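Local coordinates for potential RNA-dependent RNA polymerase (Human picobirnavirus, PDB 5I62), which catalyses template-directed RNA synthesis from ribonucleoside triphosphates, serving both transcription and genome replication of a small double-stranded RNA virus, at residues N25-Y34 against P78-R88; F106-E117 against V334-I344. All blocks are in the same frame, centred on the assembly; numbering follows the deposited sequence.

Interaction 1: residues N25-Y34 against P78-R88; sequences NVVSGQPEVY and PMSVMLPLKER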
loop_
_atom_site.group_PDB
_atom_site.type_symbol
_atom_site.label_atom_id
_atom_site.label_comp_id
_atom_site.label_asym_id
_atom_site.label_seq_id
_atom_site.Cartn_x
_atom_site.Cartn_y
_atom_site.Cartn_z
ATOM N N ASN A 25 13.739 -11.896 16.519
ATOM C CA ASN A 25 14.131 -11.446 15.194
ATOM C C ASN A 25 13.964 -9.933 15.049
ATOM O O ASN A 25 14.777 -9.274 14.383
ATOM C CB ASN A 25 13.333 -12.192 14.133
ATOM C CG ASN A 25 13.723 -11.790 12.731
ATOM O OD1 ASN A 25 12.909 -11.233 11.986
ATOM N ND2 ASN A 25 14.980 -12.028 12.371
ATOM N N VAL A 26 12.930 -9.358 15.673
ATOM C CA VAL A 26 12.794 -7.897 15.679
ATOM C C VAL A 26 14.019 -7.251 16.326
ATOM O O VAL A 26 14.576 -6.272 15.815
ATOM C CB VAL A 26 11.500 -7.464 16.392
ATOM C CG1 VAL A 26 11.516 -5.936 16.616
ATOM C CG2 VAL A 26 10.256 -7.882 15.585
ATOM N N VAL A 27 14.446 -7.785 17.470
ATOM C CA VAL A 27 15.597 -7.229 18.176
ATOM C C VAL A 27 16.862 -7.379 17.336
ATOM O O VAL A 27 17.663 -6.442 17.214
ATOM C CB VAL A 27 15.769 -7.899 19.556
ATOM C CG1 VAL A 27 17.053 -7.413 20.220
ATOM C CG2 VAL A 27 14.573 -7.621 20.455
ATOM N N SER A 28 17.063 -8.566 16.745
ATOM C CA SER A 28 18.325 -8.839 16.058
ATOM C C SER A 28 18.396 -8.197 14.678
ATOM O O SER A 28 19.486 -7.844 14.222
ATOM C CB SER A 28 18.554 -10.348 15.916
ATOM O OG SER A 28 17.655 -10.943 14.987
ATOM N N GLY A 29 17.262 -8.049 14.003
ATOM C CA GLY A 29 17.263 -7.709 12.598
ATOM C C GLY A 29 17.688 -8.889 11.733
ATOM O O GLY A 29 17.902 -10.015 12.215
ATOM N N GLN A 30 17.806 -8.617 10.458
ATOM C CA GLN A 30 18.181 -9.635 9.462
ATOM C C GLN A 30 19.111 -8.936 8.472
ATOM O O GLN A 30 18.655 -8.165 7.617
ATOM C CB GLN A 30 16.945 -10.219 8.780
ATOM C CG GLN A 30 17.133 -11.517 7.979
ATOM C CD GLN A 30 18.193 -11.390 6.922
ATOM O OE1 GLN A 30 19.340 -11.804 7.129
ATOM N NE2 GLN A 30 17.836 -10.769 5.791
ATOM N N PRO A 31 20.425 -9.163 8.575
ATOM C CA PRO A 31 21.373 -8.361 7.782
ATOM C C PRO A 31 21.642 -8.869 6.372
ATOM O O PRO A 31 22.233 -8.120 5.584
ATOM C CB PRO A 31 22.654 -8.399 8.628
ATOM C CG PRO A 31 22.574 -9.714 9.355
ATOM C CD PRO A 31 21.100 -9.948 9.631
ATOM N N GLU A 32 21.217 -10.083 6.013
ATOM C CA GLU A 32 21.607 -10.675 4.735
ATOM C C GLU A 32 20.855 -10.070 3.555
ATOM O O GLU A 32 19.657 -9.789 3.641
ATOM C CB GLU A 32 21.356 -12.183 4.731
ATOM C CG GLU A 32 22.070 -12.933 5.797
ATOM C CD GLU A 32 23.565 -12.958 5.562
ATOM O OE1 GLU A 32 24.303 -12.508 6.465
ATOM O OE2 GLU A 32 24.005 -13.399 4.467
ATOM N N VAL A 33 21.563 -9.910 2.440
ATOM C CA VAL A 33 20.962 -9.541 1.165
ATOM C C VAL A 33 20.547 -10.828 0.472
ATOM O O VAL A 33 21.391 -11.691 0.229
ATOM C CB VAL A 33 21.947 -8.742 0.294
ATOM C CG1 VAL A 33 21.347 -8.464 -1.094
ATOM C CG2 VAL A 33 22.350 -7.434 0.984
ATOM N N TYR A 34 19.257 -10.963 0.162
ATOM C CA TYR A 34 18.726 -12.158 -0.488
ATOM C C TYR A 34 18.657 -11.935 -1.993
ATOM O O TYR A 34 17.877 -11.110 -2.480
ATOM C CB TYR A 34 17.350 -12.526 0.069
ATOM C CG TYR A 34 17.406 -12.937 1.516
ATOM C CD1 TYR A 34 18.531 -13.572 2.023
ATOM C CD2 TYR A 34 16.341 -12.702 2.372
ATOM C CE1 TYR A 34 18.606 -13.948 3.344
ATOM C CE2 TYR A 34 16.404 -13.075 3.694
ATOM C CZ TYR A 34 17.540 -13.705 4.174
ATOM O OH TYR A 34 17.609 -14.083 5.496
ATOM N N PRO A 78 19.002 -4.079 -2.809
ATOM C CA PRO A 78 18.469 -5.076 -1.869
ATOM C C PRO A 78 17.124 -4.654 -1.295
ATOM O O PRO A 78 16.783 -3.469 -1.253
ATOM C CB PRO A 78 19.542 -5.142 -0.773
ATOM C CG PRO A 78 20.817 -4.626 -1.435
ATOM C CD PRO A 78 20.337 -3.581 -2.419
ATOM N N MET A 79 16.355 -5.653 -0.857
ATOM C CA MET A 79 15.105 -5.441 -0.136
ATOM C C MET A 79 15.013 -6.200 1.180
ATOM O O MET A 79 14.049 -5.997 1.925
ATOM C CB MET A 79 13.904 -5.861 -0.992
ATOM C CG MET A 79 13.896 -5.286 -2.369
ATOM S SD MET A 79 12.810 -6.249 -3.438
ATOM C CE MET A 79 11.222 -5.804 -2.747
ATOM N N SER A 80 15.964 -7.068 1.486
ATOM C CA SER A 80 15.816 -7.977 2.607
ATOM C C SER A 80 16.460 -7.476 3.887
ATOM O O SER A 80 16.242 -8.074 4.947
ATOM C CB SER A 80 16.412 -9.327 2.236
ATOM O OG SER A 80 17.796 -9.172 1.973
ATOM N N VAL A 81 17.282 -6.436 3.816
ATOM C CA VAL A 81 18.075 -6.049 4.979
ATOM C C VAL A 81 17.164 -5.337 5.967
ATOM O O VAL A 81 16.724 -4.206 5.732
ATOM C CB VAL A 81 19.286 -5.188 4.598
ATOM C CG1 VAL A 81 20.046 -4.765 5.852
ATOM C CG2 VAL A 81 20.202 -5.956 3.650
ATOM N N MET A 82 16.895 -5.999 7.078
ATOM C CA MET A 82 16.058 -5.480 8.142
ATOM C C MET A 82 16.938 -5.044 9.314
ATOM O O MET A 82 17.656 -5.864 9.899
ATOM C CB MET A 82 15.053 -6.559 8.554
ATOM C CG MET A 82 14.265 -6.242 9.785
ATOM S SD MET A 82 13.288 -7.691 10.292
ATOM C CE MET A 82 12.299 -6.932 11.556
ATOM N N LEU A 83 16.879 -3.764 9.664
ATOM C CA LEU A 83 17.726 -3.249 10.720
ATOM C C LEU A 83 17.248 -3.749 12.083
ATOM O O LEU A 83 16.072 -4.075 12.256
ATOM C CB LEU A 83 17.741 -1.727 10.705
ATOM C CG LEU A 83 18.334 -1.001 9.487
ATOM C CD1 LEU A 83 18.304 0.498 9.701
ATOM C CD2 LEU A 83 19.756 -1.470 9.217
ATOM N N PRO A 84 18.142 -3.818 13.068
ATOM C CA PRO A 84 17.724 -4.179 14.431
ATOM C C PRO A 84 16.775 -3.139 14.994
ATOM O O PRO A 84 16.769 -1.981 14.574
ATOM C CB PRO A 84 19.031 -4.195 15.236
ATOM C CG PRO A 84 20.133 -4.201 14.236
ATOM C CD PRO A 84 19.604 -3.646 12.942
ATOM N N LEU A 85 15.995 -3.570 15.986
ATOM C CA LEU A 85 15.045 -2.689 16.662
ATOM C C LEU A 85 15.714 -1.416 17.171
ATOM O O LEU A 85 15.164 -0.313 17.052
ATOM C CB LEU A 85 14.382 -3.440 17.822
ATOM C CG LEU A 85 13.426 -2.603 18.676
ATOM C CD1 LEU A 85 12.203 -2.133 17.852
ATOM C CD2 LEU A 85 12.994 -3.364 19.918
ATOM N N LYS A 86 16.912 -1.553 17.743
ATOM C CA LYS A 86 17.653 -0.397 18.239
ATOM C C LYS A 86 17.859 0.674 17.162
ATOM O O LYS A 86 18.032 1.850 17.504
ATOM C CB LYS A 86 19.014 -0.831 18.783
ATOM C CG LYS A 86 20.046 -1.016 17.670
ATOM C CD LYS A 86 21.455 -1.217 18.190
ATOM C CE LYS A 86 21.973 -2.536 17.822
ATOM N NZ LYS A 86 23.256 -2.879 18.491
ATOM N N GLU A 87 17.851 0.306 15.878
ATOM C CA GLU A 87 18.037 1.282 14.802
ATOM C C GLU A 87 16.732 1.682 14.111
ATOM O O GLU A 87 16.777 2.376 13.090
ATOM C CB GLU A 87 19.030 0.747 13.772
ATOM C CG GLU A 87 20.364 0.336 14.373
ATOM C CD GLU A 87 21.160 -0.574 13.448
ATOM O OE1 GLU A 87 21.901 -1.451 13.960
ATOM O OE2 GLU A 87 21.041 -0.431 12.205
ATOM N N ARG A 88 15.586 1.264 14.658
ATOM C CA ARG A 88 14.271 1.560 14.122
ATOM C C ARG A 88 13.428 2.377 15.090
ATOM O O ARG A 88 12.259 2.628 14.800
ATOM C CB ARG A 88 13.532 0.255 13.777
ATOM C CG ARG A 88 14.190 -0.572 12.657
ATOM C CD ARG A 88 13.460 -1.880 12.404
ATOM N NE ARG A 88 12.091 -1.662 11.949
ATOM C CZ ARG A 88 11.095 -2.527 12.131
ATOM N NH1 ARG A 88 11.317 -3.679 12.770
ATOM N NH2 ARG A 88 9.880 -2.242 11.681
HETATM O O HOH W 1 13.868 -4.959 13.603
HETATM O O HOH W 2 14.666 -10.171 5.550
HETATM O O HOH W 3 17.169 -8.435 -1.320
#

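Interaction 2: residues F106-E117 against V334-I344; sequences FDTKAISAAKSE and VHRVLQHEAAI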
loop_
_atom_site.group_PDB
_atom_site.type_symbol
_atom_site.label_atom_id
_atom_site.label_comp_id
_atom_site.label_asym_id
_atom_site.label_seq_id
_atom_site.Cartn_x
_atom_site.Cartn_y
_atom_site.Cartn_z
ATOM N N PHE A 106 -9.912 21.847 8.073
ATOM C CA PHE A 106 -10.207 21.705 6.653
ATOM C C PHE A 106 -11.344 22.640 6.255
ATOM O O PHE A 106 -12.245 22.914 7.048
ATOM C CB PHE A 106 -10.613 20.267 6.323
ATOM C CG PHE A 106 -9.462 19.299 6.203
ATOM C CD1 PHE A 106 -8.649 19.004 7.296
ATOM C CD2 PHE A 106 -9.242 18.632 5.010
ATOM C CE1 PHE A 106 -7.607 18.075 7.183
ATOM C CE2 PHE A 106 -8.222 17.706 4.887
ATOM C CZ PHE A 106 -7.399 17.421 5.978
ATOM N N ASP A 107 -11.301 23.120 5.006
ATOM C CA ASP A 107 -12.410 23.916 4.476
ATOM C C ASP A 107 -13.687 23.088 4.422
ATOM O O ASP A 107 -13.726 22.027 3.796
ATOM C CB ASP A 107 -12.077 24.443 3.079
ATOM C CG ASP A 107 -13.031 25.552 2.628
ATOM O OD1 ASP A 107 -14.198 25.579 3.070
ATOM O OD2 ASP A 107 -12.600 26.418 1.847
ATOM N N THR A 108 -14.736 23.591 5.073
ATOM C CA THR A 108 -16.042 22.939 5.049
ATOM C C THR A 108 -16.559 22.729 3.623
ATOM O O THR A 108 -17.233 21.727 3.341
ATOM C CB THR A 108 -17.018 23.785 5.878
ATOM O OG1 THR A 108 -16.685 23.643 7.265
ATOM C CG2 THR A 108 -18.449 23.368 5.660
ATOM N N LYS A 109 -16.253 23.663 2.710
ATOM C CA LYS A 109 -16.709 23.532 1.327
ATOM C C LYS A 109 -16.053 22.340 0.637
ATOM O O LYS A 109 -16.679 21.672 -0.198
ATOM C CB LYS A 109 -16.424 24.814 0.541
ATOM C CG LYS A 109 -17.079 26.067 1.128
ATOM C CD LYS A 109 -17.156 27.217 0.101
ATOM C CE LYS A 109 -15.779 27.621 -0.432
ATOM N NZ LYS A 109 -15.849 28.689 -1.504
ATOM N N ALA A 110 -14.787 22.069 0.960
ATOM C CA ALA A 110 -14.115 20.912 0.370
ATOM C C ALA A 110 -14.713 19.597 0.873
ATOM O O ALA A 110 -14.814 18.621 0.113
ATOM C CB ALA A 110 -12.627 20.977 0.659
ATOM N N ILE A 111 -15.099 19.553 2.147
ATOM C CA ILE A 111 -15.743 18.365 2.701
ATOM C C ILE A 111 -17.089 18.130 2.024
ATOM O O ILE A 111 -17.438 16.992 1.684
ATOM C CB ILE A 111 -15.879 18.490 4.233
ATOM C CG1 ILE A 111 -14.498 18.516 4.902
ATOM C CG2 ILE A 111 -16.710 17.349 4.805
ATOM C CD1 ILE A 111 -14.535 18.938 6.363
ATOM N N SER A 112 -17.861 19.208 1.796
ATOM C CA SER A 112 -19.111 19.082 1.047
ATOM C C SER A 112 -18.866 18.604 -0.380
ATOM O O SER A 112 -19.653 17.820 -0.918
ATOM C CB SER A 112 -19.872 20.416 1.011
ATOM O OG SER A 112 -20.332 20.768 2.305
ATOM N N ALA A 113 -17.819 19.116 -1.031
ATOM C CA ALA A 113 -17.506 18.673 -2.386
ATOM C C ALA A 113 -17.221 17.171 -2.417
ATOM O O ALA A 113 -17.704 16.447 -3.298
ATOM C CB ALA A 113 -16.324 19.468 -2.934
ATOM N N ALA A 114 -16.471 16.675 -1.439
ATOM C CA ALA A 114 -16.169 15.247 -1.406
ATOM C C ALA A 114 -17.440 14.423 -1.234
ATOM O O ALA A 114 -17.637 13.408 -1.918
ATOM C CB ALA A 114 -15.166 14.951 -0.297
ATOM N N LYS A 115 -18.317 14.847 -0.314
ATOM C CA LYS A 115 -19.580 14.146 -0.083
ATOM C C LYS A 115 -20.439 14.133 -1.340
ATOM O O LYS A 115 -21.154 13.162 -1.607
ATOM C CB LYS A 115 -20.352 14.802 1.062
ATOM C CG LYS A 115 -19.722 14.660 2.453
ATOM C CD LYS A 115 -20.619 15.312 3.514
ATOM C CE LYS A 115 -19.894 15.427 4.862
ATOM N NZ LYS A 115 -20.718 16.075 5.947
ATOM N N SER A 116 -20.401 15.224 -2.108
ATOM C CA SER A 116 -21.249 15.330 -3.288
ATOM C C SER A 116 -20.906 14.278 -4.326
ATOM O O SER A 116 -21.775 13.881 -5.105
ATOM C CB SER A 116 -21.130 16.724 -3.895
ATOM O OG SER A 116 -21.631 17.668 -2.976
ATOM N N GLU A 117 -19.652 13.814 -4.360
ATOM C CA GLU A 117 -19.299 12.798 -5.347
ATOM C C GLU A 117 -20.040 11.486 -5.131
ATOM O O GLU A 117 -20.125 10.691 -6.063
ATOM C CB GLU A 117 -17.800 12.536 -5.361
ATOM C CG GLU A 117 -16.972 13.731 -5.761
ATOM C CD GLU A 117 -15.520 13.358 -6.002
ATOM O OE1 GLU A 117 -14.675 13.644 -5.119
ATOM O OE2 GLU A 117 -15.224 12.759 -7.066
ATOM N N VAL A 334 -9.810 11.217 2.831
ATOM C CA VAL A 334 -9.324 12.525 3.252
ATOM C C VAL A 334 -8.450 13.154 2.172
ATOM O O VAL A 334 -8.495 14.373 1.951
ATOM C CB VAL A 334 -8.587 12.427 4.599
ATOM C CG1 VAL A 334 -7.903 13.780 4.946
ATOM C CG2 VAL A 334 -9.555 12.024 5.705
ATOM N N HIS A 335 -7.645 12.345 1.487
ATOM C CA HIS A 335 -6.838 12.855 0.375
ATOM C C HIS A 335 -7.723 13.505 -0.692
ATOM O O HIS A 335 -7.372 14.554 -1.255
ATOM C CB HIS A 335 -6.012 11.702 -0.203
ATOM C CG HIS A 335 -4.883 12.119 -1.089
ATOM N ND1 HIS A 335 -3.802 11.303 -1.331
ATOM C CD2 HIS A 335 -4.679 13.241 -1.820
ATOM C CE1 HIS A 335 -2.965 11.913 -2.152
ATOM N NE2 HIS A 335 -3.475 13.090 -2.467
ATOM N N ARG A 336 -8.894 12.917 -0.956
ATOM C CA ARG A 336 -9.793 13.503 -1.940
ATOM C C ARG A 336 -10.293 14.872 -1.472
ATOM O O ARG A 336 -10.380 15.806 -2.273
ATOM C CB ARG A 336 -10.955 12.559 -2.239
ATOM C CG ARG A 336 -11.921 13.091 -3.330
ATOM C CD ARG A 336 -11.200 13.347 -4.659
ATOM N NE ARG A 336 -12.115 13.265 -5.801
ATOM C CZ ARG A 336 -11.725 13.153 -7.066
ATOM N NH1 ARG A 336 -10.431 13.126 -7.364
ATOM N NH2 ARG A 336 -12.629 13.050 -8.028
ATOM N N VAL A 337 -10.579 15.019 -0.170
ATOM C CA VAL A 337 -10.914 16.337 0.386
ATOM C C VAL A 337 -9.780 17.334 0.157
ATOM O O VAL A 337 -10.015 18.498 -0.202
ATOM C CB VAL A 337 -11.263 16.221 1.880
ATOM C CG1 VAL A 337 -11.551 17.610 2.468
ATOM C CG2 VAL A 337 -12.471 15.296 2.070
ATOM N N LEU A 338 -8.537 16.905 0.399
ATOM C CA LEU A 338 -7.383 17.771 0.172
ATOM C C LEU A 338 -7.352 18.294 -1.265
ATOM O O LEU A 338 -7.053 19.470 -1.511
ATOM C CB LEU A 338 -6.089 17.010 0.492
ATOM C CG LEU A 338 -5.727 16.717 1.948
ATOM C CD1 LEU A 338 -4.475 15.828 1.996
ATOM C CD2 LEU A 338 -5.494 18.020 2.716
ATOM N N GLN A 339 -7.640 17.420 -2.232
ATOM C CA GLN A 339 -7.621 17.826 -3.635
ATOM C C GLN A 339 -8.708 18.854 -3.907
ATOM O O GLN A 339 -8.469 19.870 -4.568
ATOM C CB GLN A 339 -7.781 16.594 -4.540
ATOM C CG GLN A 339 -6.621 15.571 -4.410
ATOM C CD GLN A 339 -6.690 14.474 -5.465
ATOM O OE1 GLN A 339 -7.767 14.054 -5.865
ATOM N NE2 GLN A 339 -5.528 14.053 -5.959
ATOM N N HIS A 340 -9.922 18.607 -3.407
ATOM C CA HIS A 340 -10.993 19.582 -3.579
ATOM C C HIS A 340 -10.626 20.911 -2.942
ATOM O O HIS A 340 -10.873 21.981 -3.520
ATOM C CB HIS A 340 -12.292 19.064 -2.963
ATOM C CG HIS A 340 -13.027 18.098 -3.831
ATOM N ND1 HIS A 340 -13.545 18.454 -5.058
ATOM C CD2 HIS A 340 -13.312 16.784 -3.665
ATOM C CE1 HIS A 340 -14.131 17.401 -5.605
ATOM N NE2 HIS A 340 -14.003 16.375 -4.778
ATOM N N GLU A 341 -10.029 20.859 -1.746
ATOM C CA GLU A 341 -9.717 22.079 -1.009
ATOM C C GLU A 341 -8.678 22.916 -1.739
ATOM O O GLU A 341 -8.769 24.149 -1.754
ATOM C CB GLU A 341 -9.232 21.744 0.400
ATOM C CG GLU A 341 -8.912 22.973 1.237
ATOM C CD GLU A 341 -8.214 22.598 2.535
ATOM O OE1 GLU A 341 -7.116 21.986 2.477
ATOM O OE2 GLU A 341 -8.780 22.891 3.612
ATOM N N ALA A 342 -7.690 22.270 -2.360
ATOM C CA ALA A 342 -6.710 23.026 -3.138
ATOM C C ALA A 342 -7.393 23.823 -4.256
ATOM O O ALA A 342 -7.101 25.007 -4.462
ATOM C CB ALA A 342 -5.654 22.084 -3.709
ATOM N N ALA A 343 -8.301 23.183 -4.993
ATOM C CA ALA A 343 -8.996 23.869 -6.080
ATOM C C ALA A 343 -9.870 24.991 -5.539
ATOM O O ALA A 343 -9.830 26.130 -6.027
ATOM C CB ALA A 343 -9.838 22.873 -6.882
ATOM N N ILE A 344 -10.662 24.679 -4.517
ATOM C CA ILE A 344 -11.592 25.633 -3.928
ATOM C C ILE A 344 -10.843 26.813 -3.327
ATOM O O ILE A 344 -11.276 27.966 -3.444
ATOM C CB ILE A 344 -12.471 24.918 -2.884
ATOM C CG1 ILE A 344 -13.421 23.929 -3.567
ATOM C CG2 ILE A 344 -13.230 25.931 -2.024
ATOM C CD1 ILE A 344 -14.066 22.928 -2.597
#

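Interaction 1: residues N25-Y34 against P78-R88
Ser80 OG lies between two backbone groups of the facing segment. It donates to Glu32 O at 2.6 Å, on a lone pair in the carbonyl plane, and accepts from Tyr34 N at 2.9 Å. With chi1 at 62°, the hydroxyl sits between its own backbone N and carbonyl carbon, aimed at both groups, while Ser80 CB approaches CD2 of the Tyr34 ring at 3.4 Å. Glu32 O takes a second bond from Gln30 NE2, and Gln30 OE1 accepts from Glu32 N: the Gln30 side chain bends at chi2, and its amide is held through both ends within its own loop. Gln30 NE2 also bonds Ser80 O weakly, and a water bridges the pair. Next along, Gln30 N donates to Met82 O, nearly straight at 165°, and Met82 N to Gln30 O. The extended Met82 side chain brings SD 3.9 Å from Asn25 OD1 and touches Trp186. Val33 CG1 meets Pro78 CB at 3.8 Å, and Val33 CG2 meets Val81 CG2 at 3.7 Å. At the helical end, Val26 O accepts a weak bond from Leu85 N at 3.1 Å, and a water ties Val26 O to Leu83 O and Arg88 NH1. Gly29, with phi 73°, turns the chain out of helix 17-28, its CA 3.3 Å from Met82 O. Farther out, Gln200 bonds Val81 O and Leu83 N, and Gly185 O receives Arg88 NH2. The pattern is a single antiparallel bridge, a hydrogen-bonded pair, joining the loop that leaves helix 17-28 to the loop before helix 89-97.

Interaction 2: residues F106-E117 against V334-I344
The Arg336 guanidinium turns its NE/NH2 side to the Glu117 carboxylate in a salt bridge, the planes 23° apart: Glu117 OE1 takes Arg336 NE at 2.7 Å through its syn lone pair, and OE2 takes NH2 at 2.8 Å. The His340 ring stands almost perpendicular to that carboxylate, and its NE2 reaches Glu117 OE1 at 2.8 Å from above the carboxylate plane, giving this oxygen two donors. One face of the imidazole receives Ala113 CB in a CH-pi contact, 3.8 Å from the ring centroid. At the other end the Phe106 ring packs obliquely on Val337 and Leu338, CE2 lying 3.5 Å from Leu338 CD2; His380 stacks on the same phenylalanine. Extended, with chi1 -179°, Glu341 carries OE2 to Asp107 N at 2.9 Å, while its OE1 bonds His380. Asp107 OD1 N-caps helix 108-116 through Lys109 N. Between segments 108-116 and 334-344, whose axes approach to 8.1 Å and cross at 122°, Ala110 is a single knob in the hole of Val337, His340, Glu341 and Ile344, its CB 3.5 Å from Glu341 CB. Helix 327-345, which contains 334-344, is by sequence consistent with the motif B helix of a right-handed polymerase palm.

In the fold
Interactions 1 and 2 occupy opposite sides of the chain's centre, with centres about 41 Å apart and nearest atoms about 23 Å apart, and they share no helix or strand. Both segments of interaction 1 come from early in the chain, 44 residues apart, whereas interaction 2 brings together parts separated by 217 residues. Buried areas are similar, 675 against 704 Å², yet the chemistry differs: the mostly loop segments 25-34 and 78-88 rely on backbone groups, met by each other, by two polar side chains and by waters, while the helices of 106-117 and 334-344 satisfy their own backbones and meet mainly through side chains, in a more buried contact with a salt bridge.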